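Local coordinates for protein O-methyltransferase (Saccharopolyspora spinosa, PDB 4CE0) that probably transfers a methyl group from S-adenosylmethionine to the 4'-hydroxyl of the rhamnose of spinosyns, as a magnesium-binding TylF/MycF-family methyltransferase, at residues P201-F215 with I236-S249. Numbering follows the deposited sequence.
Sequences PKLSPGGFVIIDDYF and IHDIDGTGAYWRRS. With MG (magnesium ion), chain C.
V209 and W246 form a hydrogen-bonded pair, side chains side by side on one face, where strands 207-211 and 244-247 run antiparallel (169°); 244-247 is the reversed seventh strand of the Rossmann-like class I methyltransferase sheet (order 3-2-1-4-5-7-6), set between 207-211 and the edge strand 237-238. V209 N to W246 O and W246 N to V209 O, both 2.9 Å, fix the register. With chi1 at 84°, W246 CG sits between its own backbone N and carbonyl carbon, which turns the indole back over its neighbour: V209 CB stands 4.0 Å from the centroid of the six-membered ring, almost exactly on its normal, a CH-pi contact. I211 CD1 approaches the same ring obliquely, and R227 of helix 219-230 adds a cation-pi contact.

On the other face, turned to helix 56-73, the F208 ring lies between its cross-strand partner R247 and the diagonal Y245. Y245 CD2 meets its edge, 3.9 Å from F208 CD2, while the extended R247 chain passes over one ring face in a CH-pi contact, CG 4.0 Å from the centroid and the guanidinium plane 28° from the ring. R247 NE donates a 2.9 Å hydrogen bond to G206 O, which lies near the guanidinium plane, the nitrogen sitting above the carbonyl plane; NH2 goes on to a salt bridge with D73.

Just past I211, the loop carries D212 and D213 into the metal site, which D185 and three waters complete: D212 OD2 lies 2.0 Å and D213 OD2 2.1 Å from magnesium.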
# COMPACT_ATOMS: atom_id res chain seq x y z
N PRO A 201 11.72 -29.27 14.28
CA PRO A 201 13.08 -29.54 14.78
C PRO A 201 14.10 -28.49 14.31
O PRO A 201 15.10 -28.29 15.00
CB PRO A 201 13.42 -30.93 14.22
CG PRO A 201 12.07 -31.58 13.93
CD PRO A 201 11.17 -30.42 13.53
N LYS A 202 13.84 -27.81 13.19
CA LYS A 202 14.75 -26.79 12.67
C LYS A 202 14.53 -25.42 13.30
O LYS A 202 15.31 -24.47 13.06
CB LYS A 202 14.60 -26.66 11.14
CG LYS A 202 15.12 -27.85 10.37
CD LYS A 202 14.55 -27.95 8.97
CE LYS A 202 15.14 -29.17 8.25
NZ LYS A 202 14.37 -29.53 7.03
N LEU A 203 13.46 -25.30 14.07
CA LEU A 203 13.13 -24.06 14.74
C LEU A 203 14.07 -23.79 15.89
O LEU A 203 14.14 -24.56 16.85
CB LEU A 203 11.71 -24.09 15.29
CG LEU A 203 11.19 -22.80 15.92
CD1 LEU A 203 11.05 -21.64 14.90
CD2 LEU A 203 9.83 -23.05 16.58
N SER A 204 14.75 -22.65 15.79
CA SER A 204 15.67 -22.21 16.85
C SER A 204 14.95 -22.00 18.18
O SER A 204 13.73 -21.74 18.21
CB SER A 204 16.37 -20.91 16.44
OG SER A 204 17.00 -21.02 15.16
N PRO A 205 15.70 -22.11 19.29
CA PRO A 205 15.13 -21.66 20.56
C PRO A 205 14.86 -20.17 20.53
O PRO A 205 15.62 -19.38 19.98
CB PRO A 205 16.22 -22.02 21.59
CG PRO A 205 17.47 -22.19 20.81
CD PRO A 205 17.04 -22.70 19.47
N GLY A 206 13.73 -19.80 21.11
CA GLY A 206 13.25 -18.43 21.06
C GLY A 206 12.51 -18.13 19.77
O GLY A 206 12.12 -16.98 19.55
N GLY A 207 12.37 -19.13 18.90
CA GLY A 207 11.65 -19.00 17.63
C GLY A 207 10.17 -19.23 17.85
O GLY A 207 9.77 -19.71 18.91
N PHE A 208 9.35 -18.91 16.85
CA PHE A 208 7.90 -18.98 16.98
C PHE A 208 7.28 -20.01 16.07
O PHE A 208 7.64 -20.13 14.87
CB PHE A 208 7.27 -17.62 16.63
CG PHE A 208 7.51 -16.55 17.66
CD1 PHE A 208 8.63 -15.74 17.57
CD2 PHE A 208 6.59 -16.34 18.70
CE1 PHE A 208 8.86 -14.75 18.52
CE2 PHE A 208 6.81 -15.36 19.63
CZ PHE A 208 7.95 -14.55 19.55
N VAL A 209 6.33 -20.74 16.63
CA VAL A 209 5.39 -21.51 15.82
C VAL A 209 4.05 -20.80 15.86
O VAL A 209 3.49 -20.54 16.94
CB VAL A 209 5.16 -22.94 16.33
CG1 VAL A 209 4.29 -23.67 15.32
CG2 VAL A 209 6.44 -23.65 16.49
N ILE A 210 3.55 -20.49 14.66
CA ILE A 210 2.27 -19.87 14.47
C ILE A 210 1.30 -20.85 13.80
O ILE A 210 1.59 -21.44 12.76
CB ILE A 210 2.42 -18.59 13.64
CG1 ILE A 210 3.26 -17.56 14.40
CG2 ILE A 210 1.06 -17.99 13.34
CD1 ILE A 210 3.65 -16.40 13.55
N ILE A 211 0.16 -21.06 14.42
CA ILE A 211 -0.84 -22.01 13.92
C ILE A 211 -2.05 -21.20 13.46
O ILE A 211 -2.81 -20.69 14.28
CB ILE A 211 -1.28 -23.00 14.98
CG1 ILE A 211 -0.09 -23.63 15.70
CG2 ILE A 211 -2.17 -24.07 14.37
CD1 ILE A 211 0.70 -24.61 14.86
N ASP A 212 -2.25 -21.06 12.15
CA ASP A 212 -3.20 -20.08 11.70
C ASP A 212 -4.64 -20.47 12.04
O ASP A 212 -5.47 -19.60 12.24
CB ASP A 212 -3.06 -19.82 10.19
CG ASP A 212 -3.89 -18.63 9.73
OD1 ASP A 212 -3.48 -17.48 10.01
OD2 ASP A 212 -4.97 -18.83 9.12
N ASP A 213 -4.92 -21.78 12.09
CA ASP A 213 -6.26 -22.30 12.33
C ASP A 213 -6.29 -23.29 13.48
O ASP A 213 -6.90 -24.36 13.39
CB ASP A 213 -6.80 -23.01 11.08
CG ASP A 213 -7.06 -22.05 9.96
OD1 ASP A 213 -8.14 -21.43 9.94
OD2 ASP A 213 -6.15 -21.88 9.12
N TYR A 214 -5.66 -22.91 14.58
CA TYR A 214 -5.60 -23.77 15.75
C TYR A 214 -6.96 -24.27 16.22
O TYR A 214 -7.03 -25.28 16.90
CB TYR A 214 -4.96 -23.03 16.91
CG TYR A 214 -4.87 -23.89 18.16
CD1 TYR A 214 -4.27 -25.14 18.13
CD2 TYR A 214 -5.38 -23.44 19.36
CE1 TYR A 214 -4.21 -25.93 19.29
CE2 TYR A 214 -5.32 -24.20 20.52
CZ TYR A 214 -4.73 -25.45 20.48
OH TYR A 214 -4.65 -26.20 21.62
N PHE A 215 -8.04 -23.57 15.88
CA PHE A 215 -9.34 -23.93 16.49
C PHE A 215 -10.17 -24.75 15.56
O PHE A 215 -11.24 -25.23 15.91
CB PHE A 215 -10.04 -22.70 17.03
CG PHE A 215 -9.17 -21.96 17.99
CD1 PHE A 215 -8.70 -22.57 19.14
CD2 PHE A 215 -8.74 -20.70 17.72
CE1 PHE A 215 -7.85 -21.90 19.98
CE2 PHE A 215 -7.90 -20.00 18.57
CZ PHE A 215 -7.45 -20.59 19.69
N ILE A 236 0.43 -22.29 24.71
CA ILE A 236 -0.20 -21.76 23.52
C ILE A 236 -0.92 -20.46 23.88
O ILE A 236 -1.70 -20.41 24.83
CB ILE A 236 -1.17 -22.81 22.94
CG1 ILE A 236 -0.37 -24.00 22.36
CG2 ILE A 236 -2.06 -22.21 21.90
CD1 ILE A 236 -1.15 -25.29 22.22
N HIS A 237 -0.60 -19.41 23.12
CA HIS A 237 -1.22 -18.09 23.24
C HIS A 237 -2.21 -17.95 22.10
O HIS A 237 -1.90 -18.25 20.94
CB HIS A 237 -0.16 -16.98 23.09
CG HIS A 237 0.75 -16.85 24.26
ND1 HIS A 237 1.01 -17.89 25.12
CD2 HIS A 237 1.47 -15.80 24.71
CE1 HIS A 237 1.85 -17.49 26.06
NE2 HIS A 237 2.15 -16.23 25.83
N ASP A 238 -3.42 -17.53 22.45
CA ASP A 238 -4.41 -17.19 21.46
C ASP A 238 -3.98 -15.95 20.68
O ASP A 238 -3.23 -15.12 21.17
CB ASP A 238 -5.75 -16.93 22.15
CG ASP A 238 -6.84 -16.51 21.19
OD1 ASP A 238 -7.17 -17.26 20.24
OD2 ASP A 238 -7.38 -15.40 21.40
N ILE A 239 -4.42 -15.86 19.43
CA ILE A 239 -4.22 -14.64 18.68
C ILE A 239 -5.56 -13.92 18.62
O ILE A 239 -5.68 -12.80 19.11
CB ILE A 239 -3.65 -14.91 17.24
CG1 ILE A 239 -2.25 -15.54 17.34
CG2 ILE A 239 -3.63 -13.62 16.42
CD1 ILE A 239 -1.67 -16.03 16.03
N ASP A 240 -6.58 -14.59 18.07
CA ASP A 240 -7.83 -13.93 17.74
C ASP A 240 -9.02 -14.90 17.77
O ASP A 240 -10.02 -14.66 17.10
CB ASP A 240 -7.71 -13.29 16.34
CG ASP A 240 -7.59 -14.32 15.22
OD1 ASP A 240 -7.28 -15.50 15.52
OD2 ASP A 240 -7.85 -13.98 14.05
N GLY A 241 -8.91 -15.99 18.52
CA GLY A 241 -9.96 -17.00 18.59
C GLY A 241 -9.96 -17.94 17.40
O GLY A 241 -10.84 -18.80 17.28
N THR A 242 -9.00 -17.75 16.50
CA THR A 242 -8.82 -18.60 15.31
C THR A 242 -7.39 -19.16 15.30
O THR A 242 -7.18 -20.36 15.38
CB THR A 242 -9.07 -17.80 14.02
OG1 THR A 242 -10.44 -17.43 13.96
CG2 THR A 242 -8.70 -18.62 12.77
N GLY A 243 -6.42 -18.26 15.20
CA GLY A 243 -5.03 -18.59 15.21
C GLY A 243 -4.48 -18.65 16.61
O GLY A 243 -5.03 -18.06 17.55
N ALA A 244 -3.38 -19.36 16.75
CA ALA A 244 -2.71 -19.44 18.02
C ALA A 244 -1.24 -19.60 17.75
O ALA A 244 -0.86 -19.94 16.64
CB ALA A 244 -3.25 -20.64 18.81
N TYR A 245 -0.41 -19.37 18.77
CA TYR A 245 1.01 -19.56 18.56
C TYR A 245 1.70 -19.88 19.86
O TYR A 245 1.12 -19.72 20.97
CB TYR A 245 1.60 -18.28 17.95
CG TYR A 245 1.69 -17.13 18.91
CD1 TYR A 245 0.59 -16.30 19.16
CD2 TYR A 245 2.87 -16.87 19.59
CE1 TYR A 245 0.66 -15.22 20.03
CE2 TYR A 245 2.96 -15.79 20.49
CZ TYR A 245 1.86 -14.97 20.70
OH TYR A 245 1.97 -13.91 21.58
N TRP A 246 2.93 -20.35 19.74
CA TRP A 246 3.77 -20.43 20.91
C TRP A 246 5.19 -20.13 20.54
O TRP A 246 5.56 -20.14 19.34
CB TRP A 246 3.63 -21.78 21.62
CG TRP A 246 4.44 -22.95 21.11
CD1 TRP A 246 5.73 -23.26 21.44
CD2 TRP A 246 4.00 -23.99 20.22
NE1 TRP A 246 6.12 -24.43 20.80
CE2 TRP A 246 5.07 -24.89 20.05
CE3 TRP A 246 2.80 -24.24 19.55
CZ2 TRP A 246 4.97 -26.02 19.24
CZ3 TRP A 246 2.70 -25.36 18.75
CH2 TRP A 246 3.78 -26.25 18.61
N ARG A 247 5.97 -19.83 21.57
CA ARG A 247 7.39 -19.54 21.41
C ARG A 247 8.24 -20.67 21.99
O ARG A 247 8.08 -21.06 23.14
CB ARG A 247 7.73 -18.22 22.10
CG ARG A 247 9.11 -17.67 21.71
CD ARG A 247 9.42 -16.32 22.32
NE ARG A 247 10.58 -15.72 21.65
CZ ARG A 247 10.96 -14.45 21.76
NH1 ARG A 247 10.27 -13.59 22.48
NH2 ARG A 247 12.03 -14.02 21.10
N ARG A 248 9.18 -21.18 21.22
CA ARG A 248 10.10 -22.18 21.74
C ARG A 248 11.04 -21.61 22.83
O ARG A 248 11.49 -20.45 22.77
CB ARG A 248 10.89 -22.80 20.60
CG ARG A 248 11.64 -24.04 20.97
CD ARG A 248 12.15 -24.73 19.75
NE ARG A 248 12.65 -26.04 20.10
CZ ARG A 248 12.97 -26.97 19.21
NH1 ARG A 248 12.84 -26.71 17.92
NH2 ARG A 248 13.41 -28.15 19.62
N SER A 249 11.30 -22.44 23.85
CA SER A 249 12.12 -22.09 25.03
C SER A 249 13.49 -21.45 24.74
O SER A 249 14.18 -21.82 23.78
CB SER A 249 12.36 -23.35 25.86
OG SER A 249 13.16 -24.28 25.14
MG MG C . -5.60 -20.28 7.91
O HOH W 1 -7.75 -19.54 8.12
O HOH W 2 -5.87 -18.84 6.30
O HOH W 3 -6.62 -21.43 6.50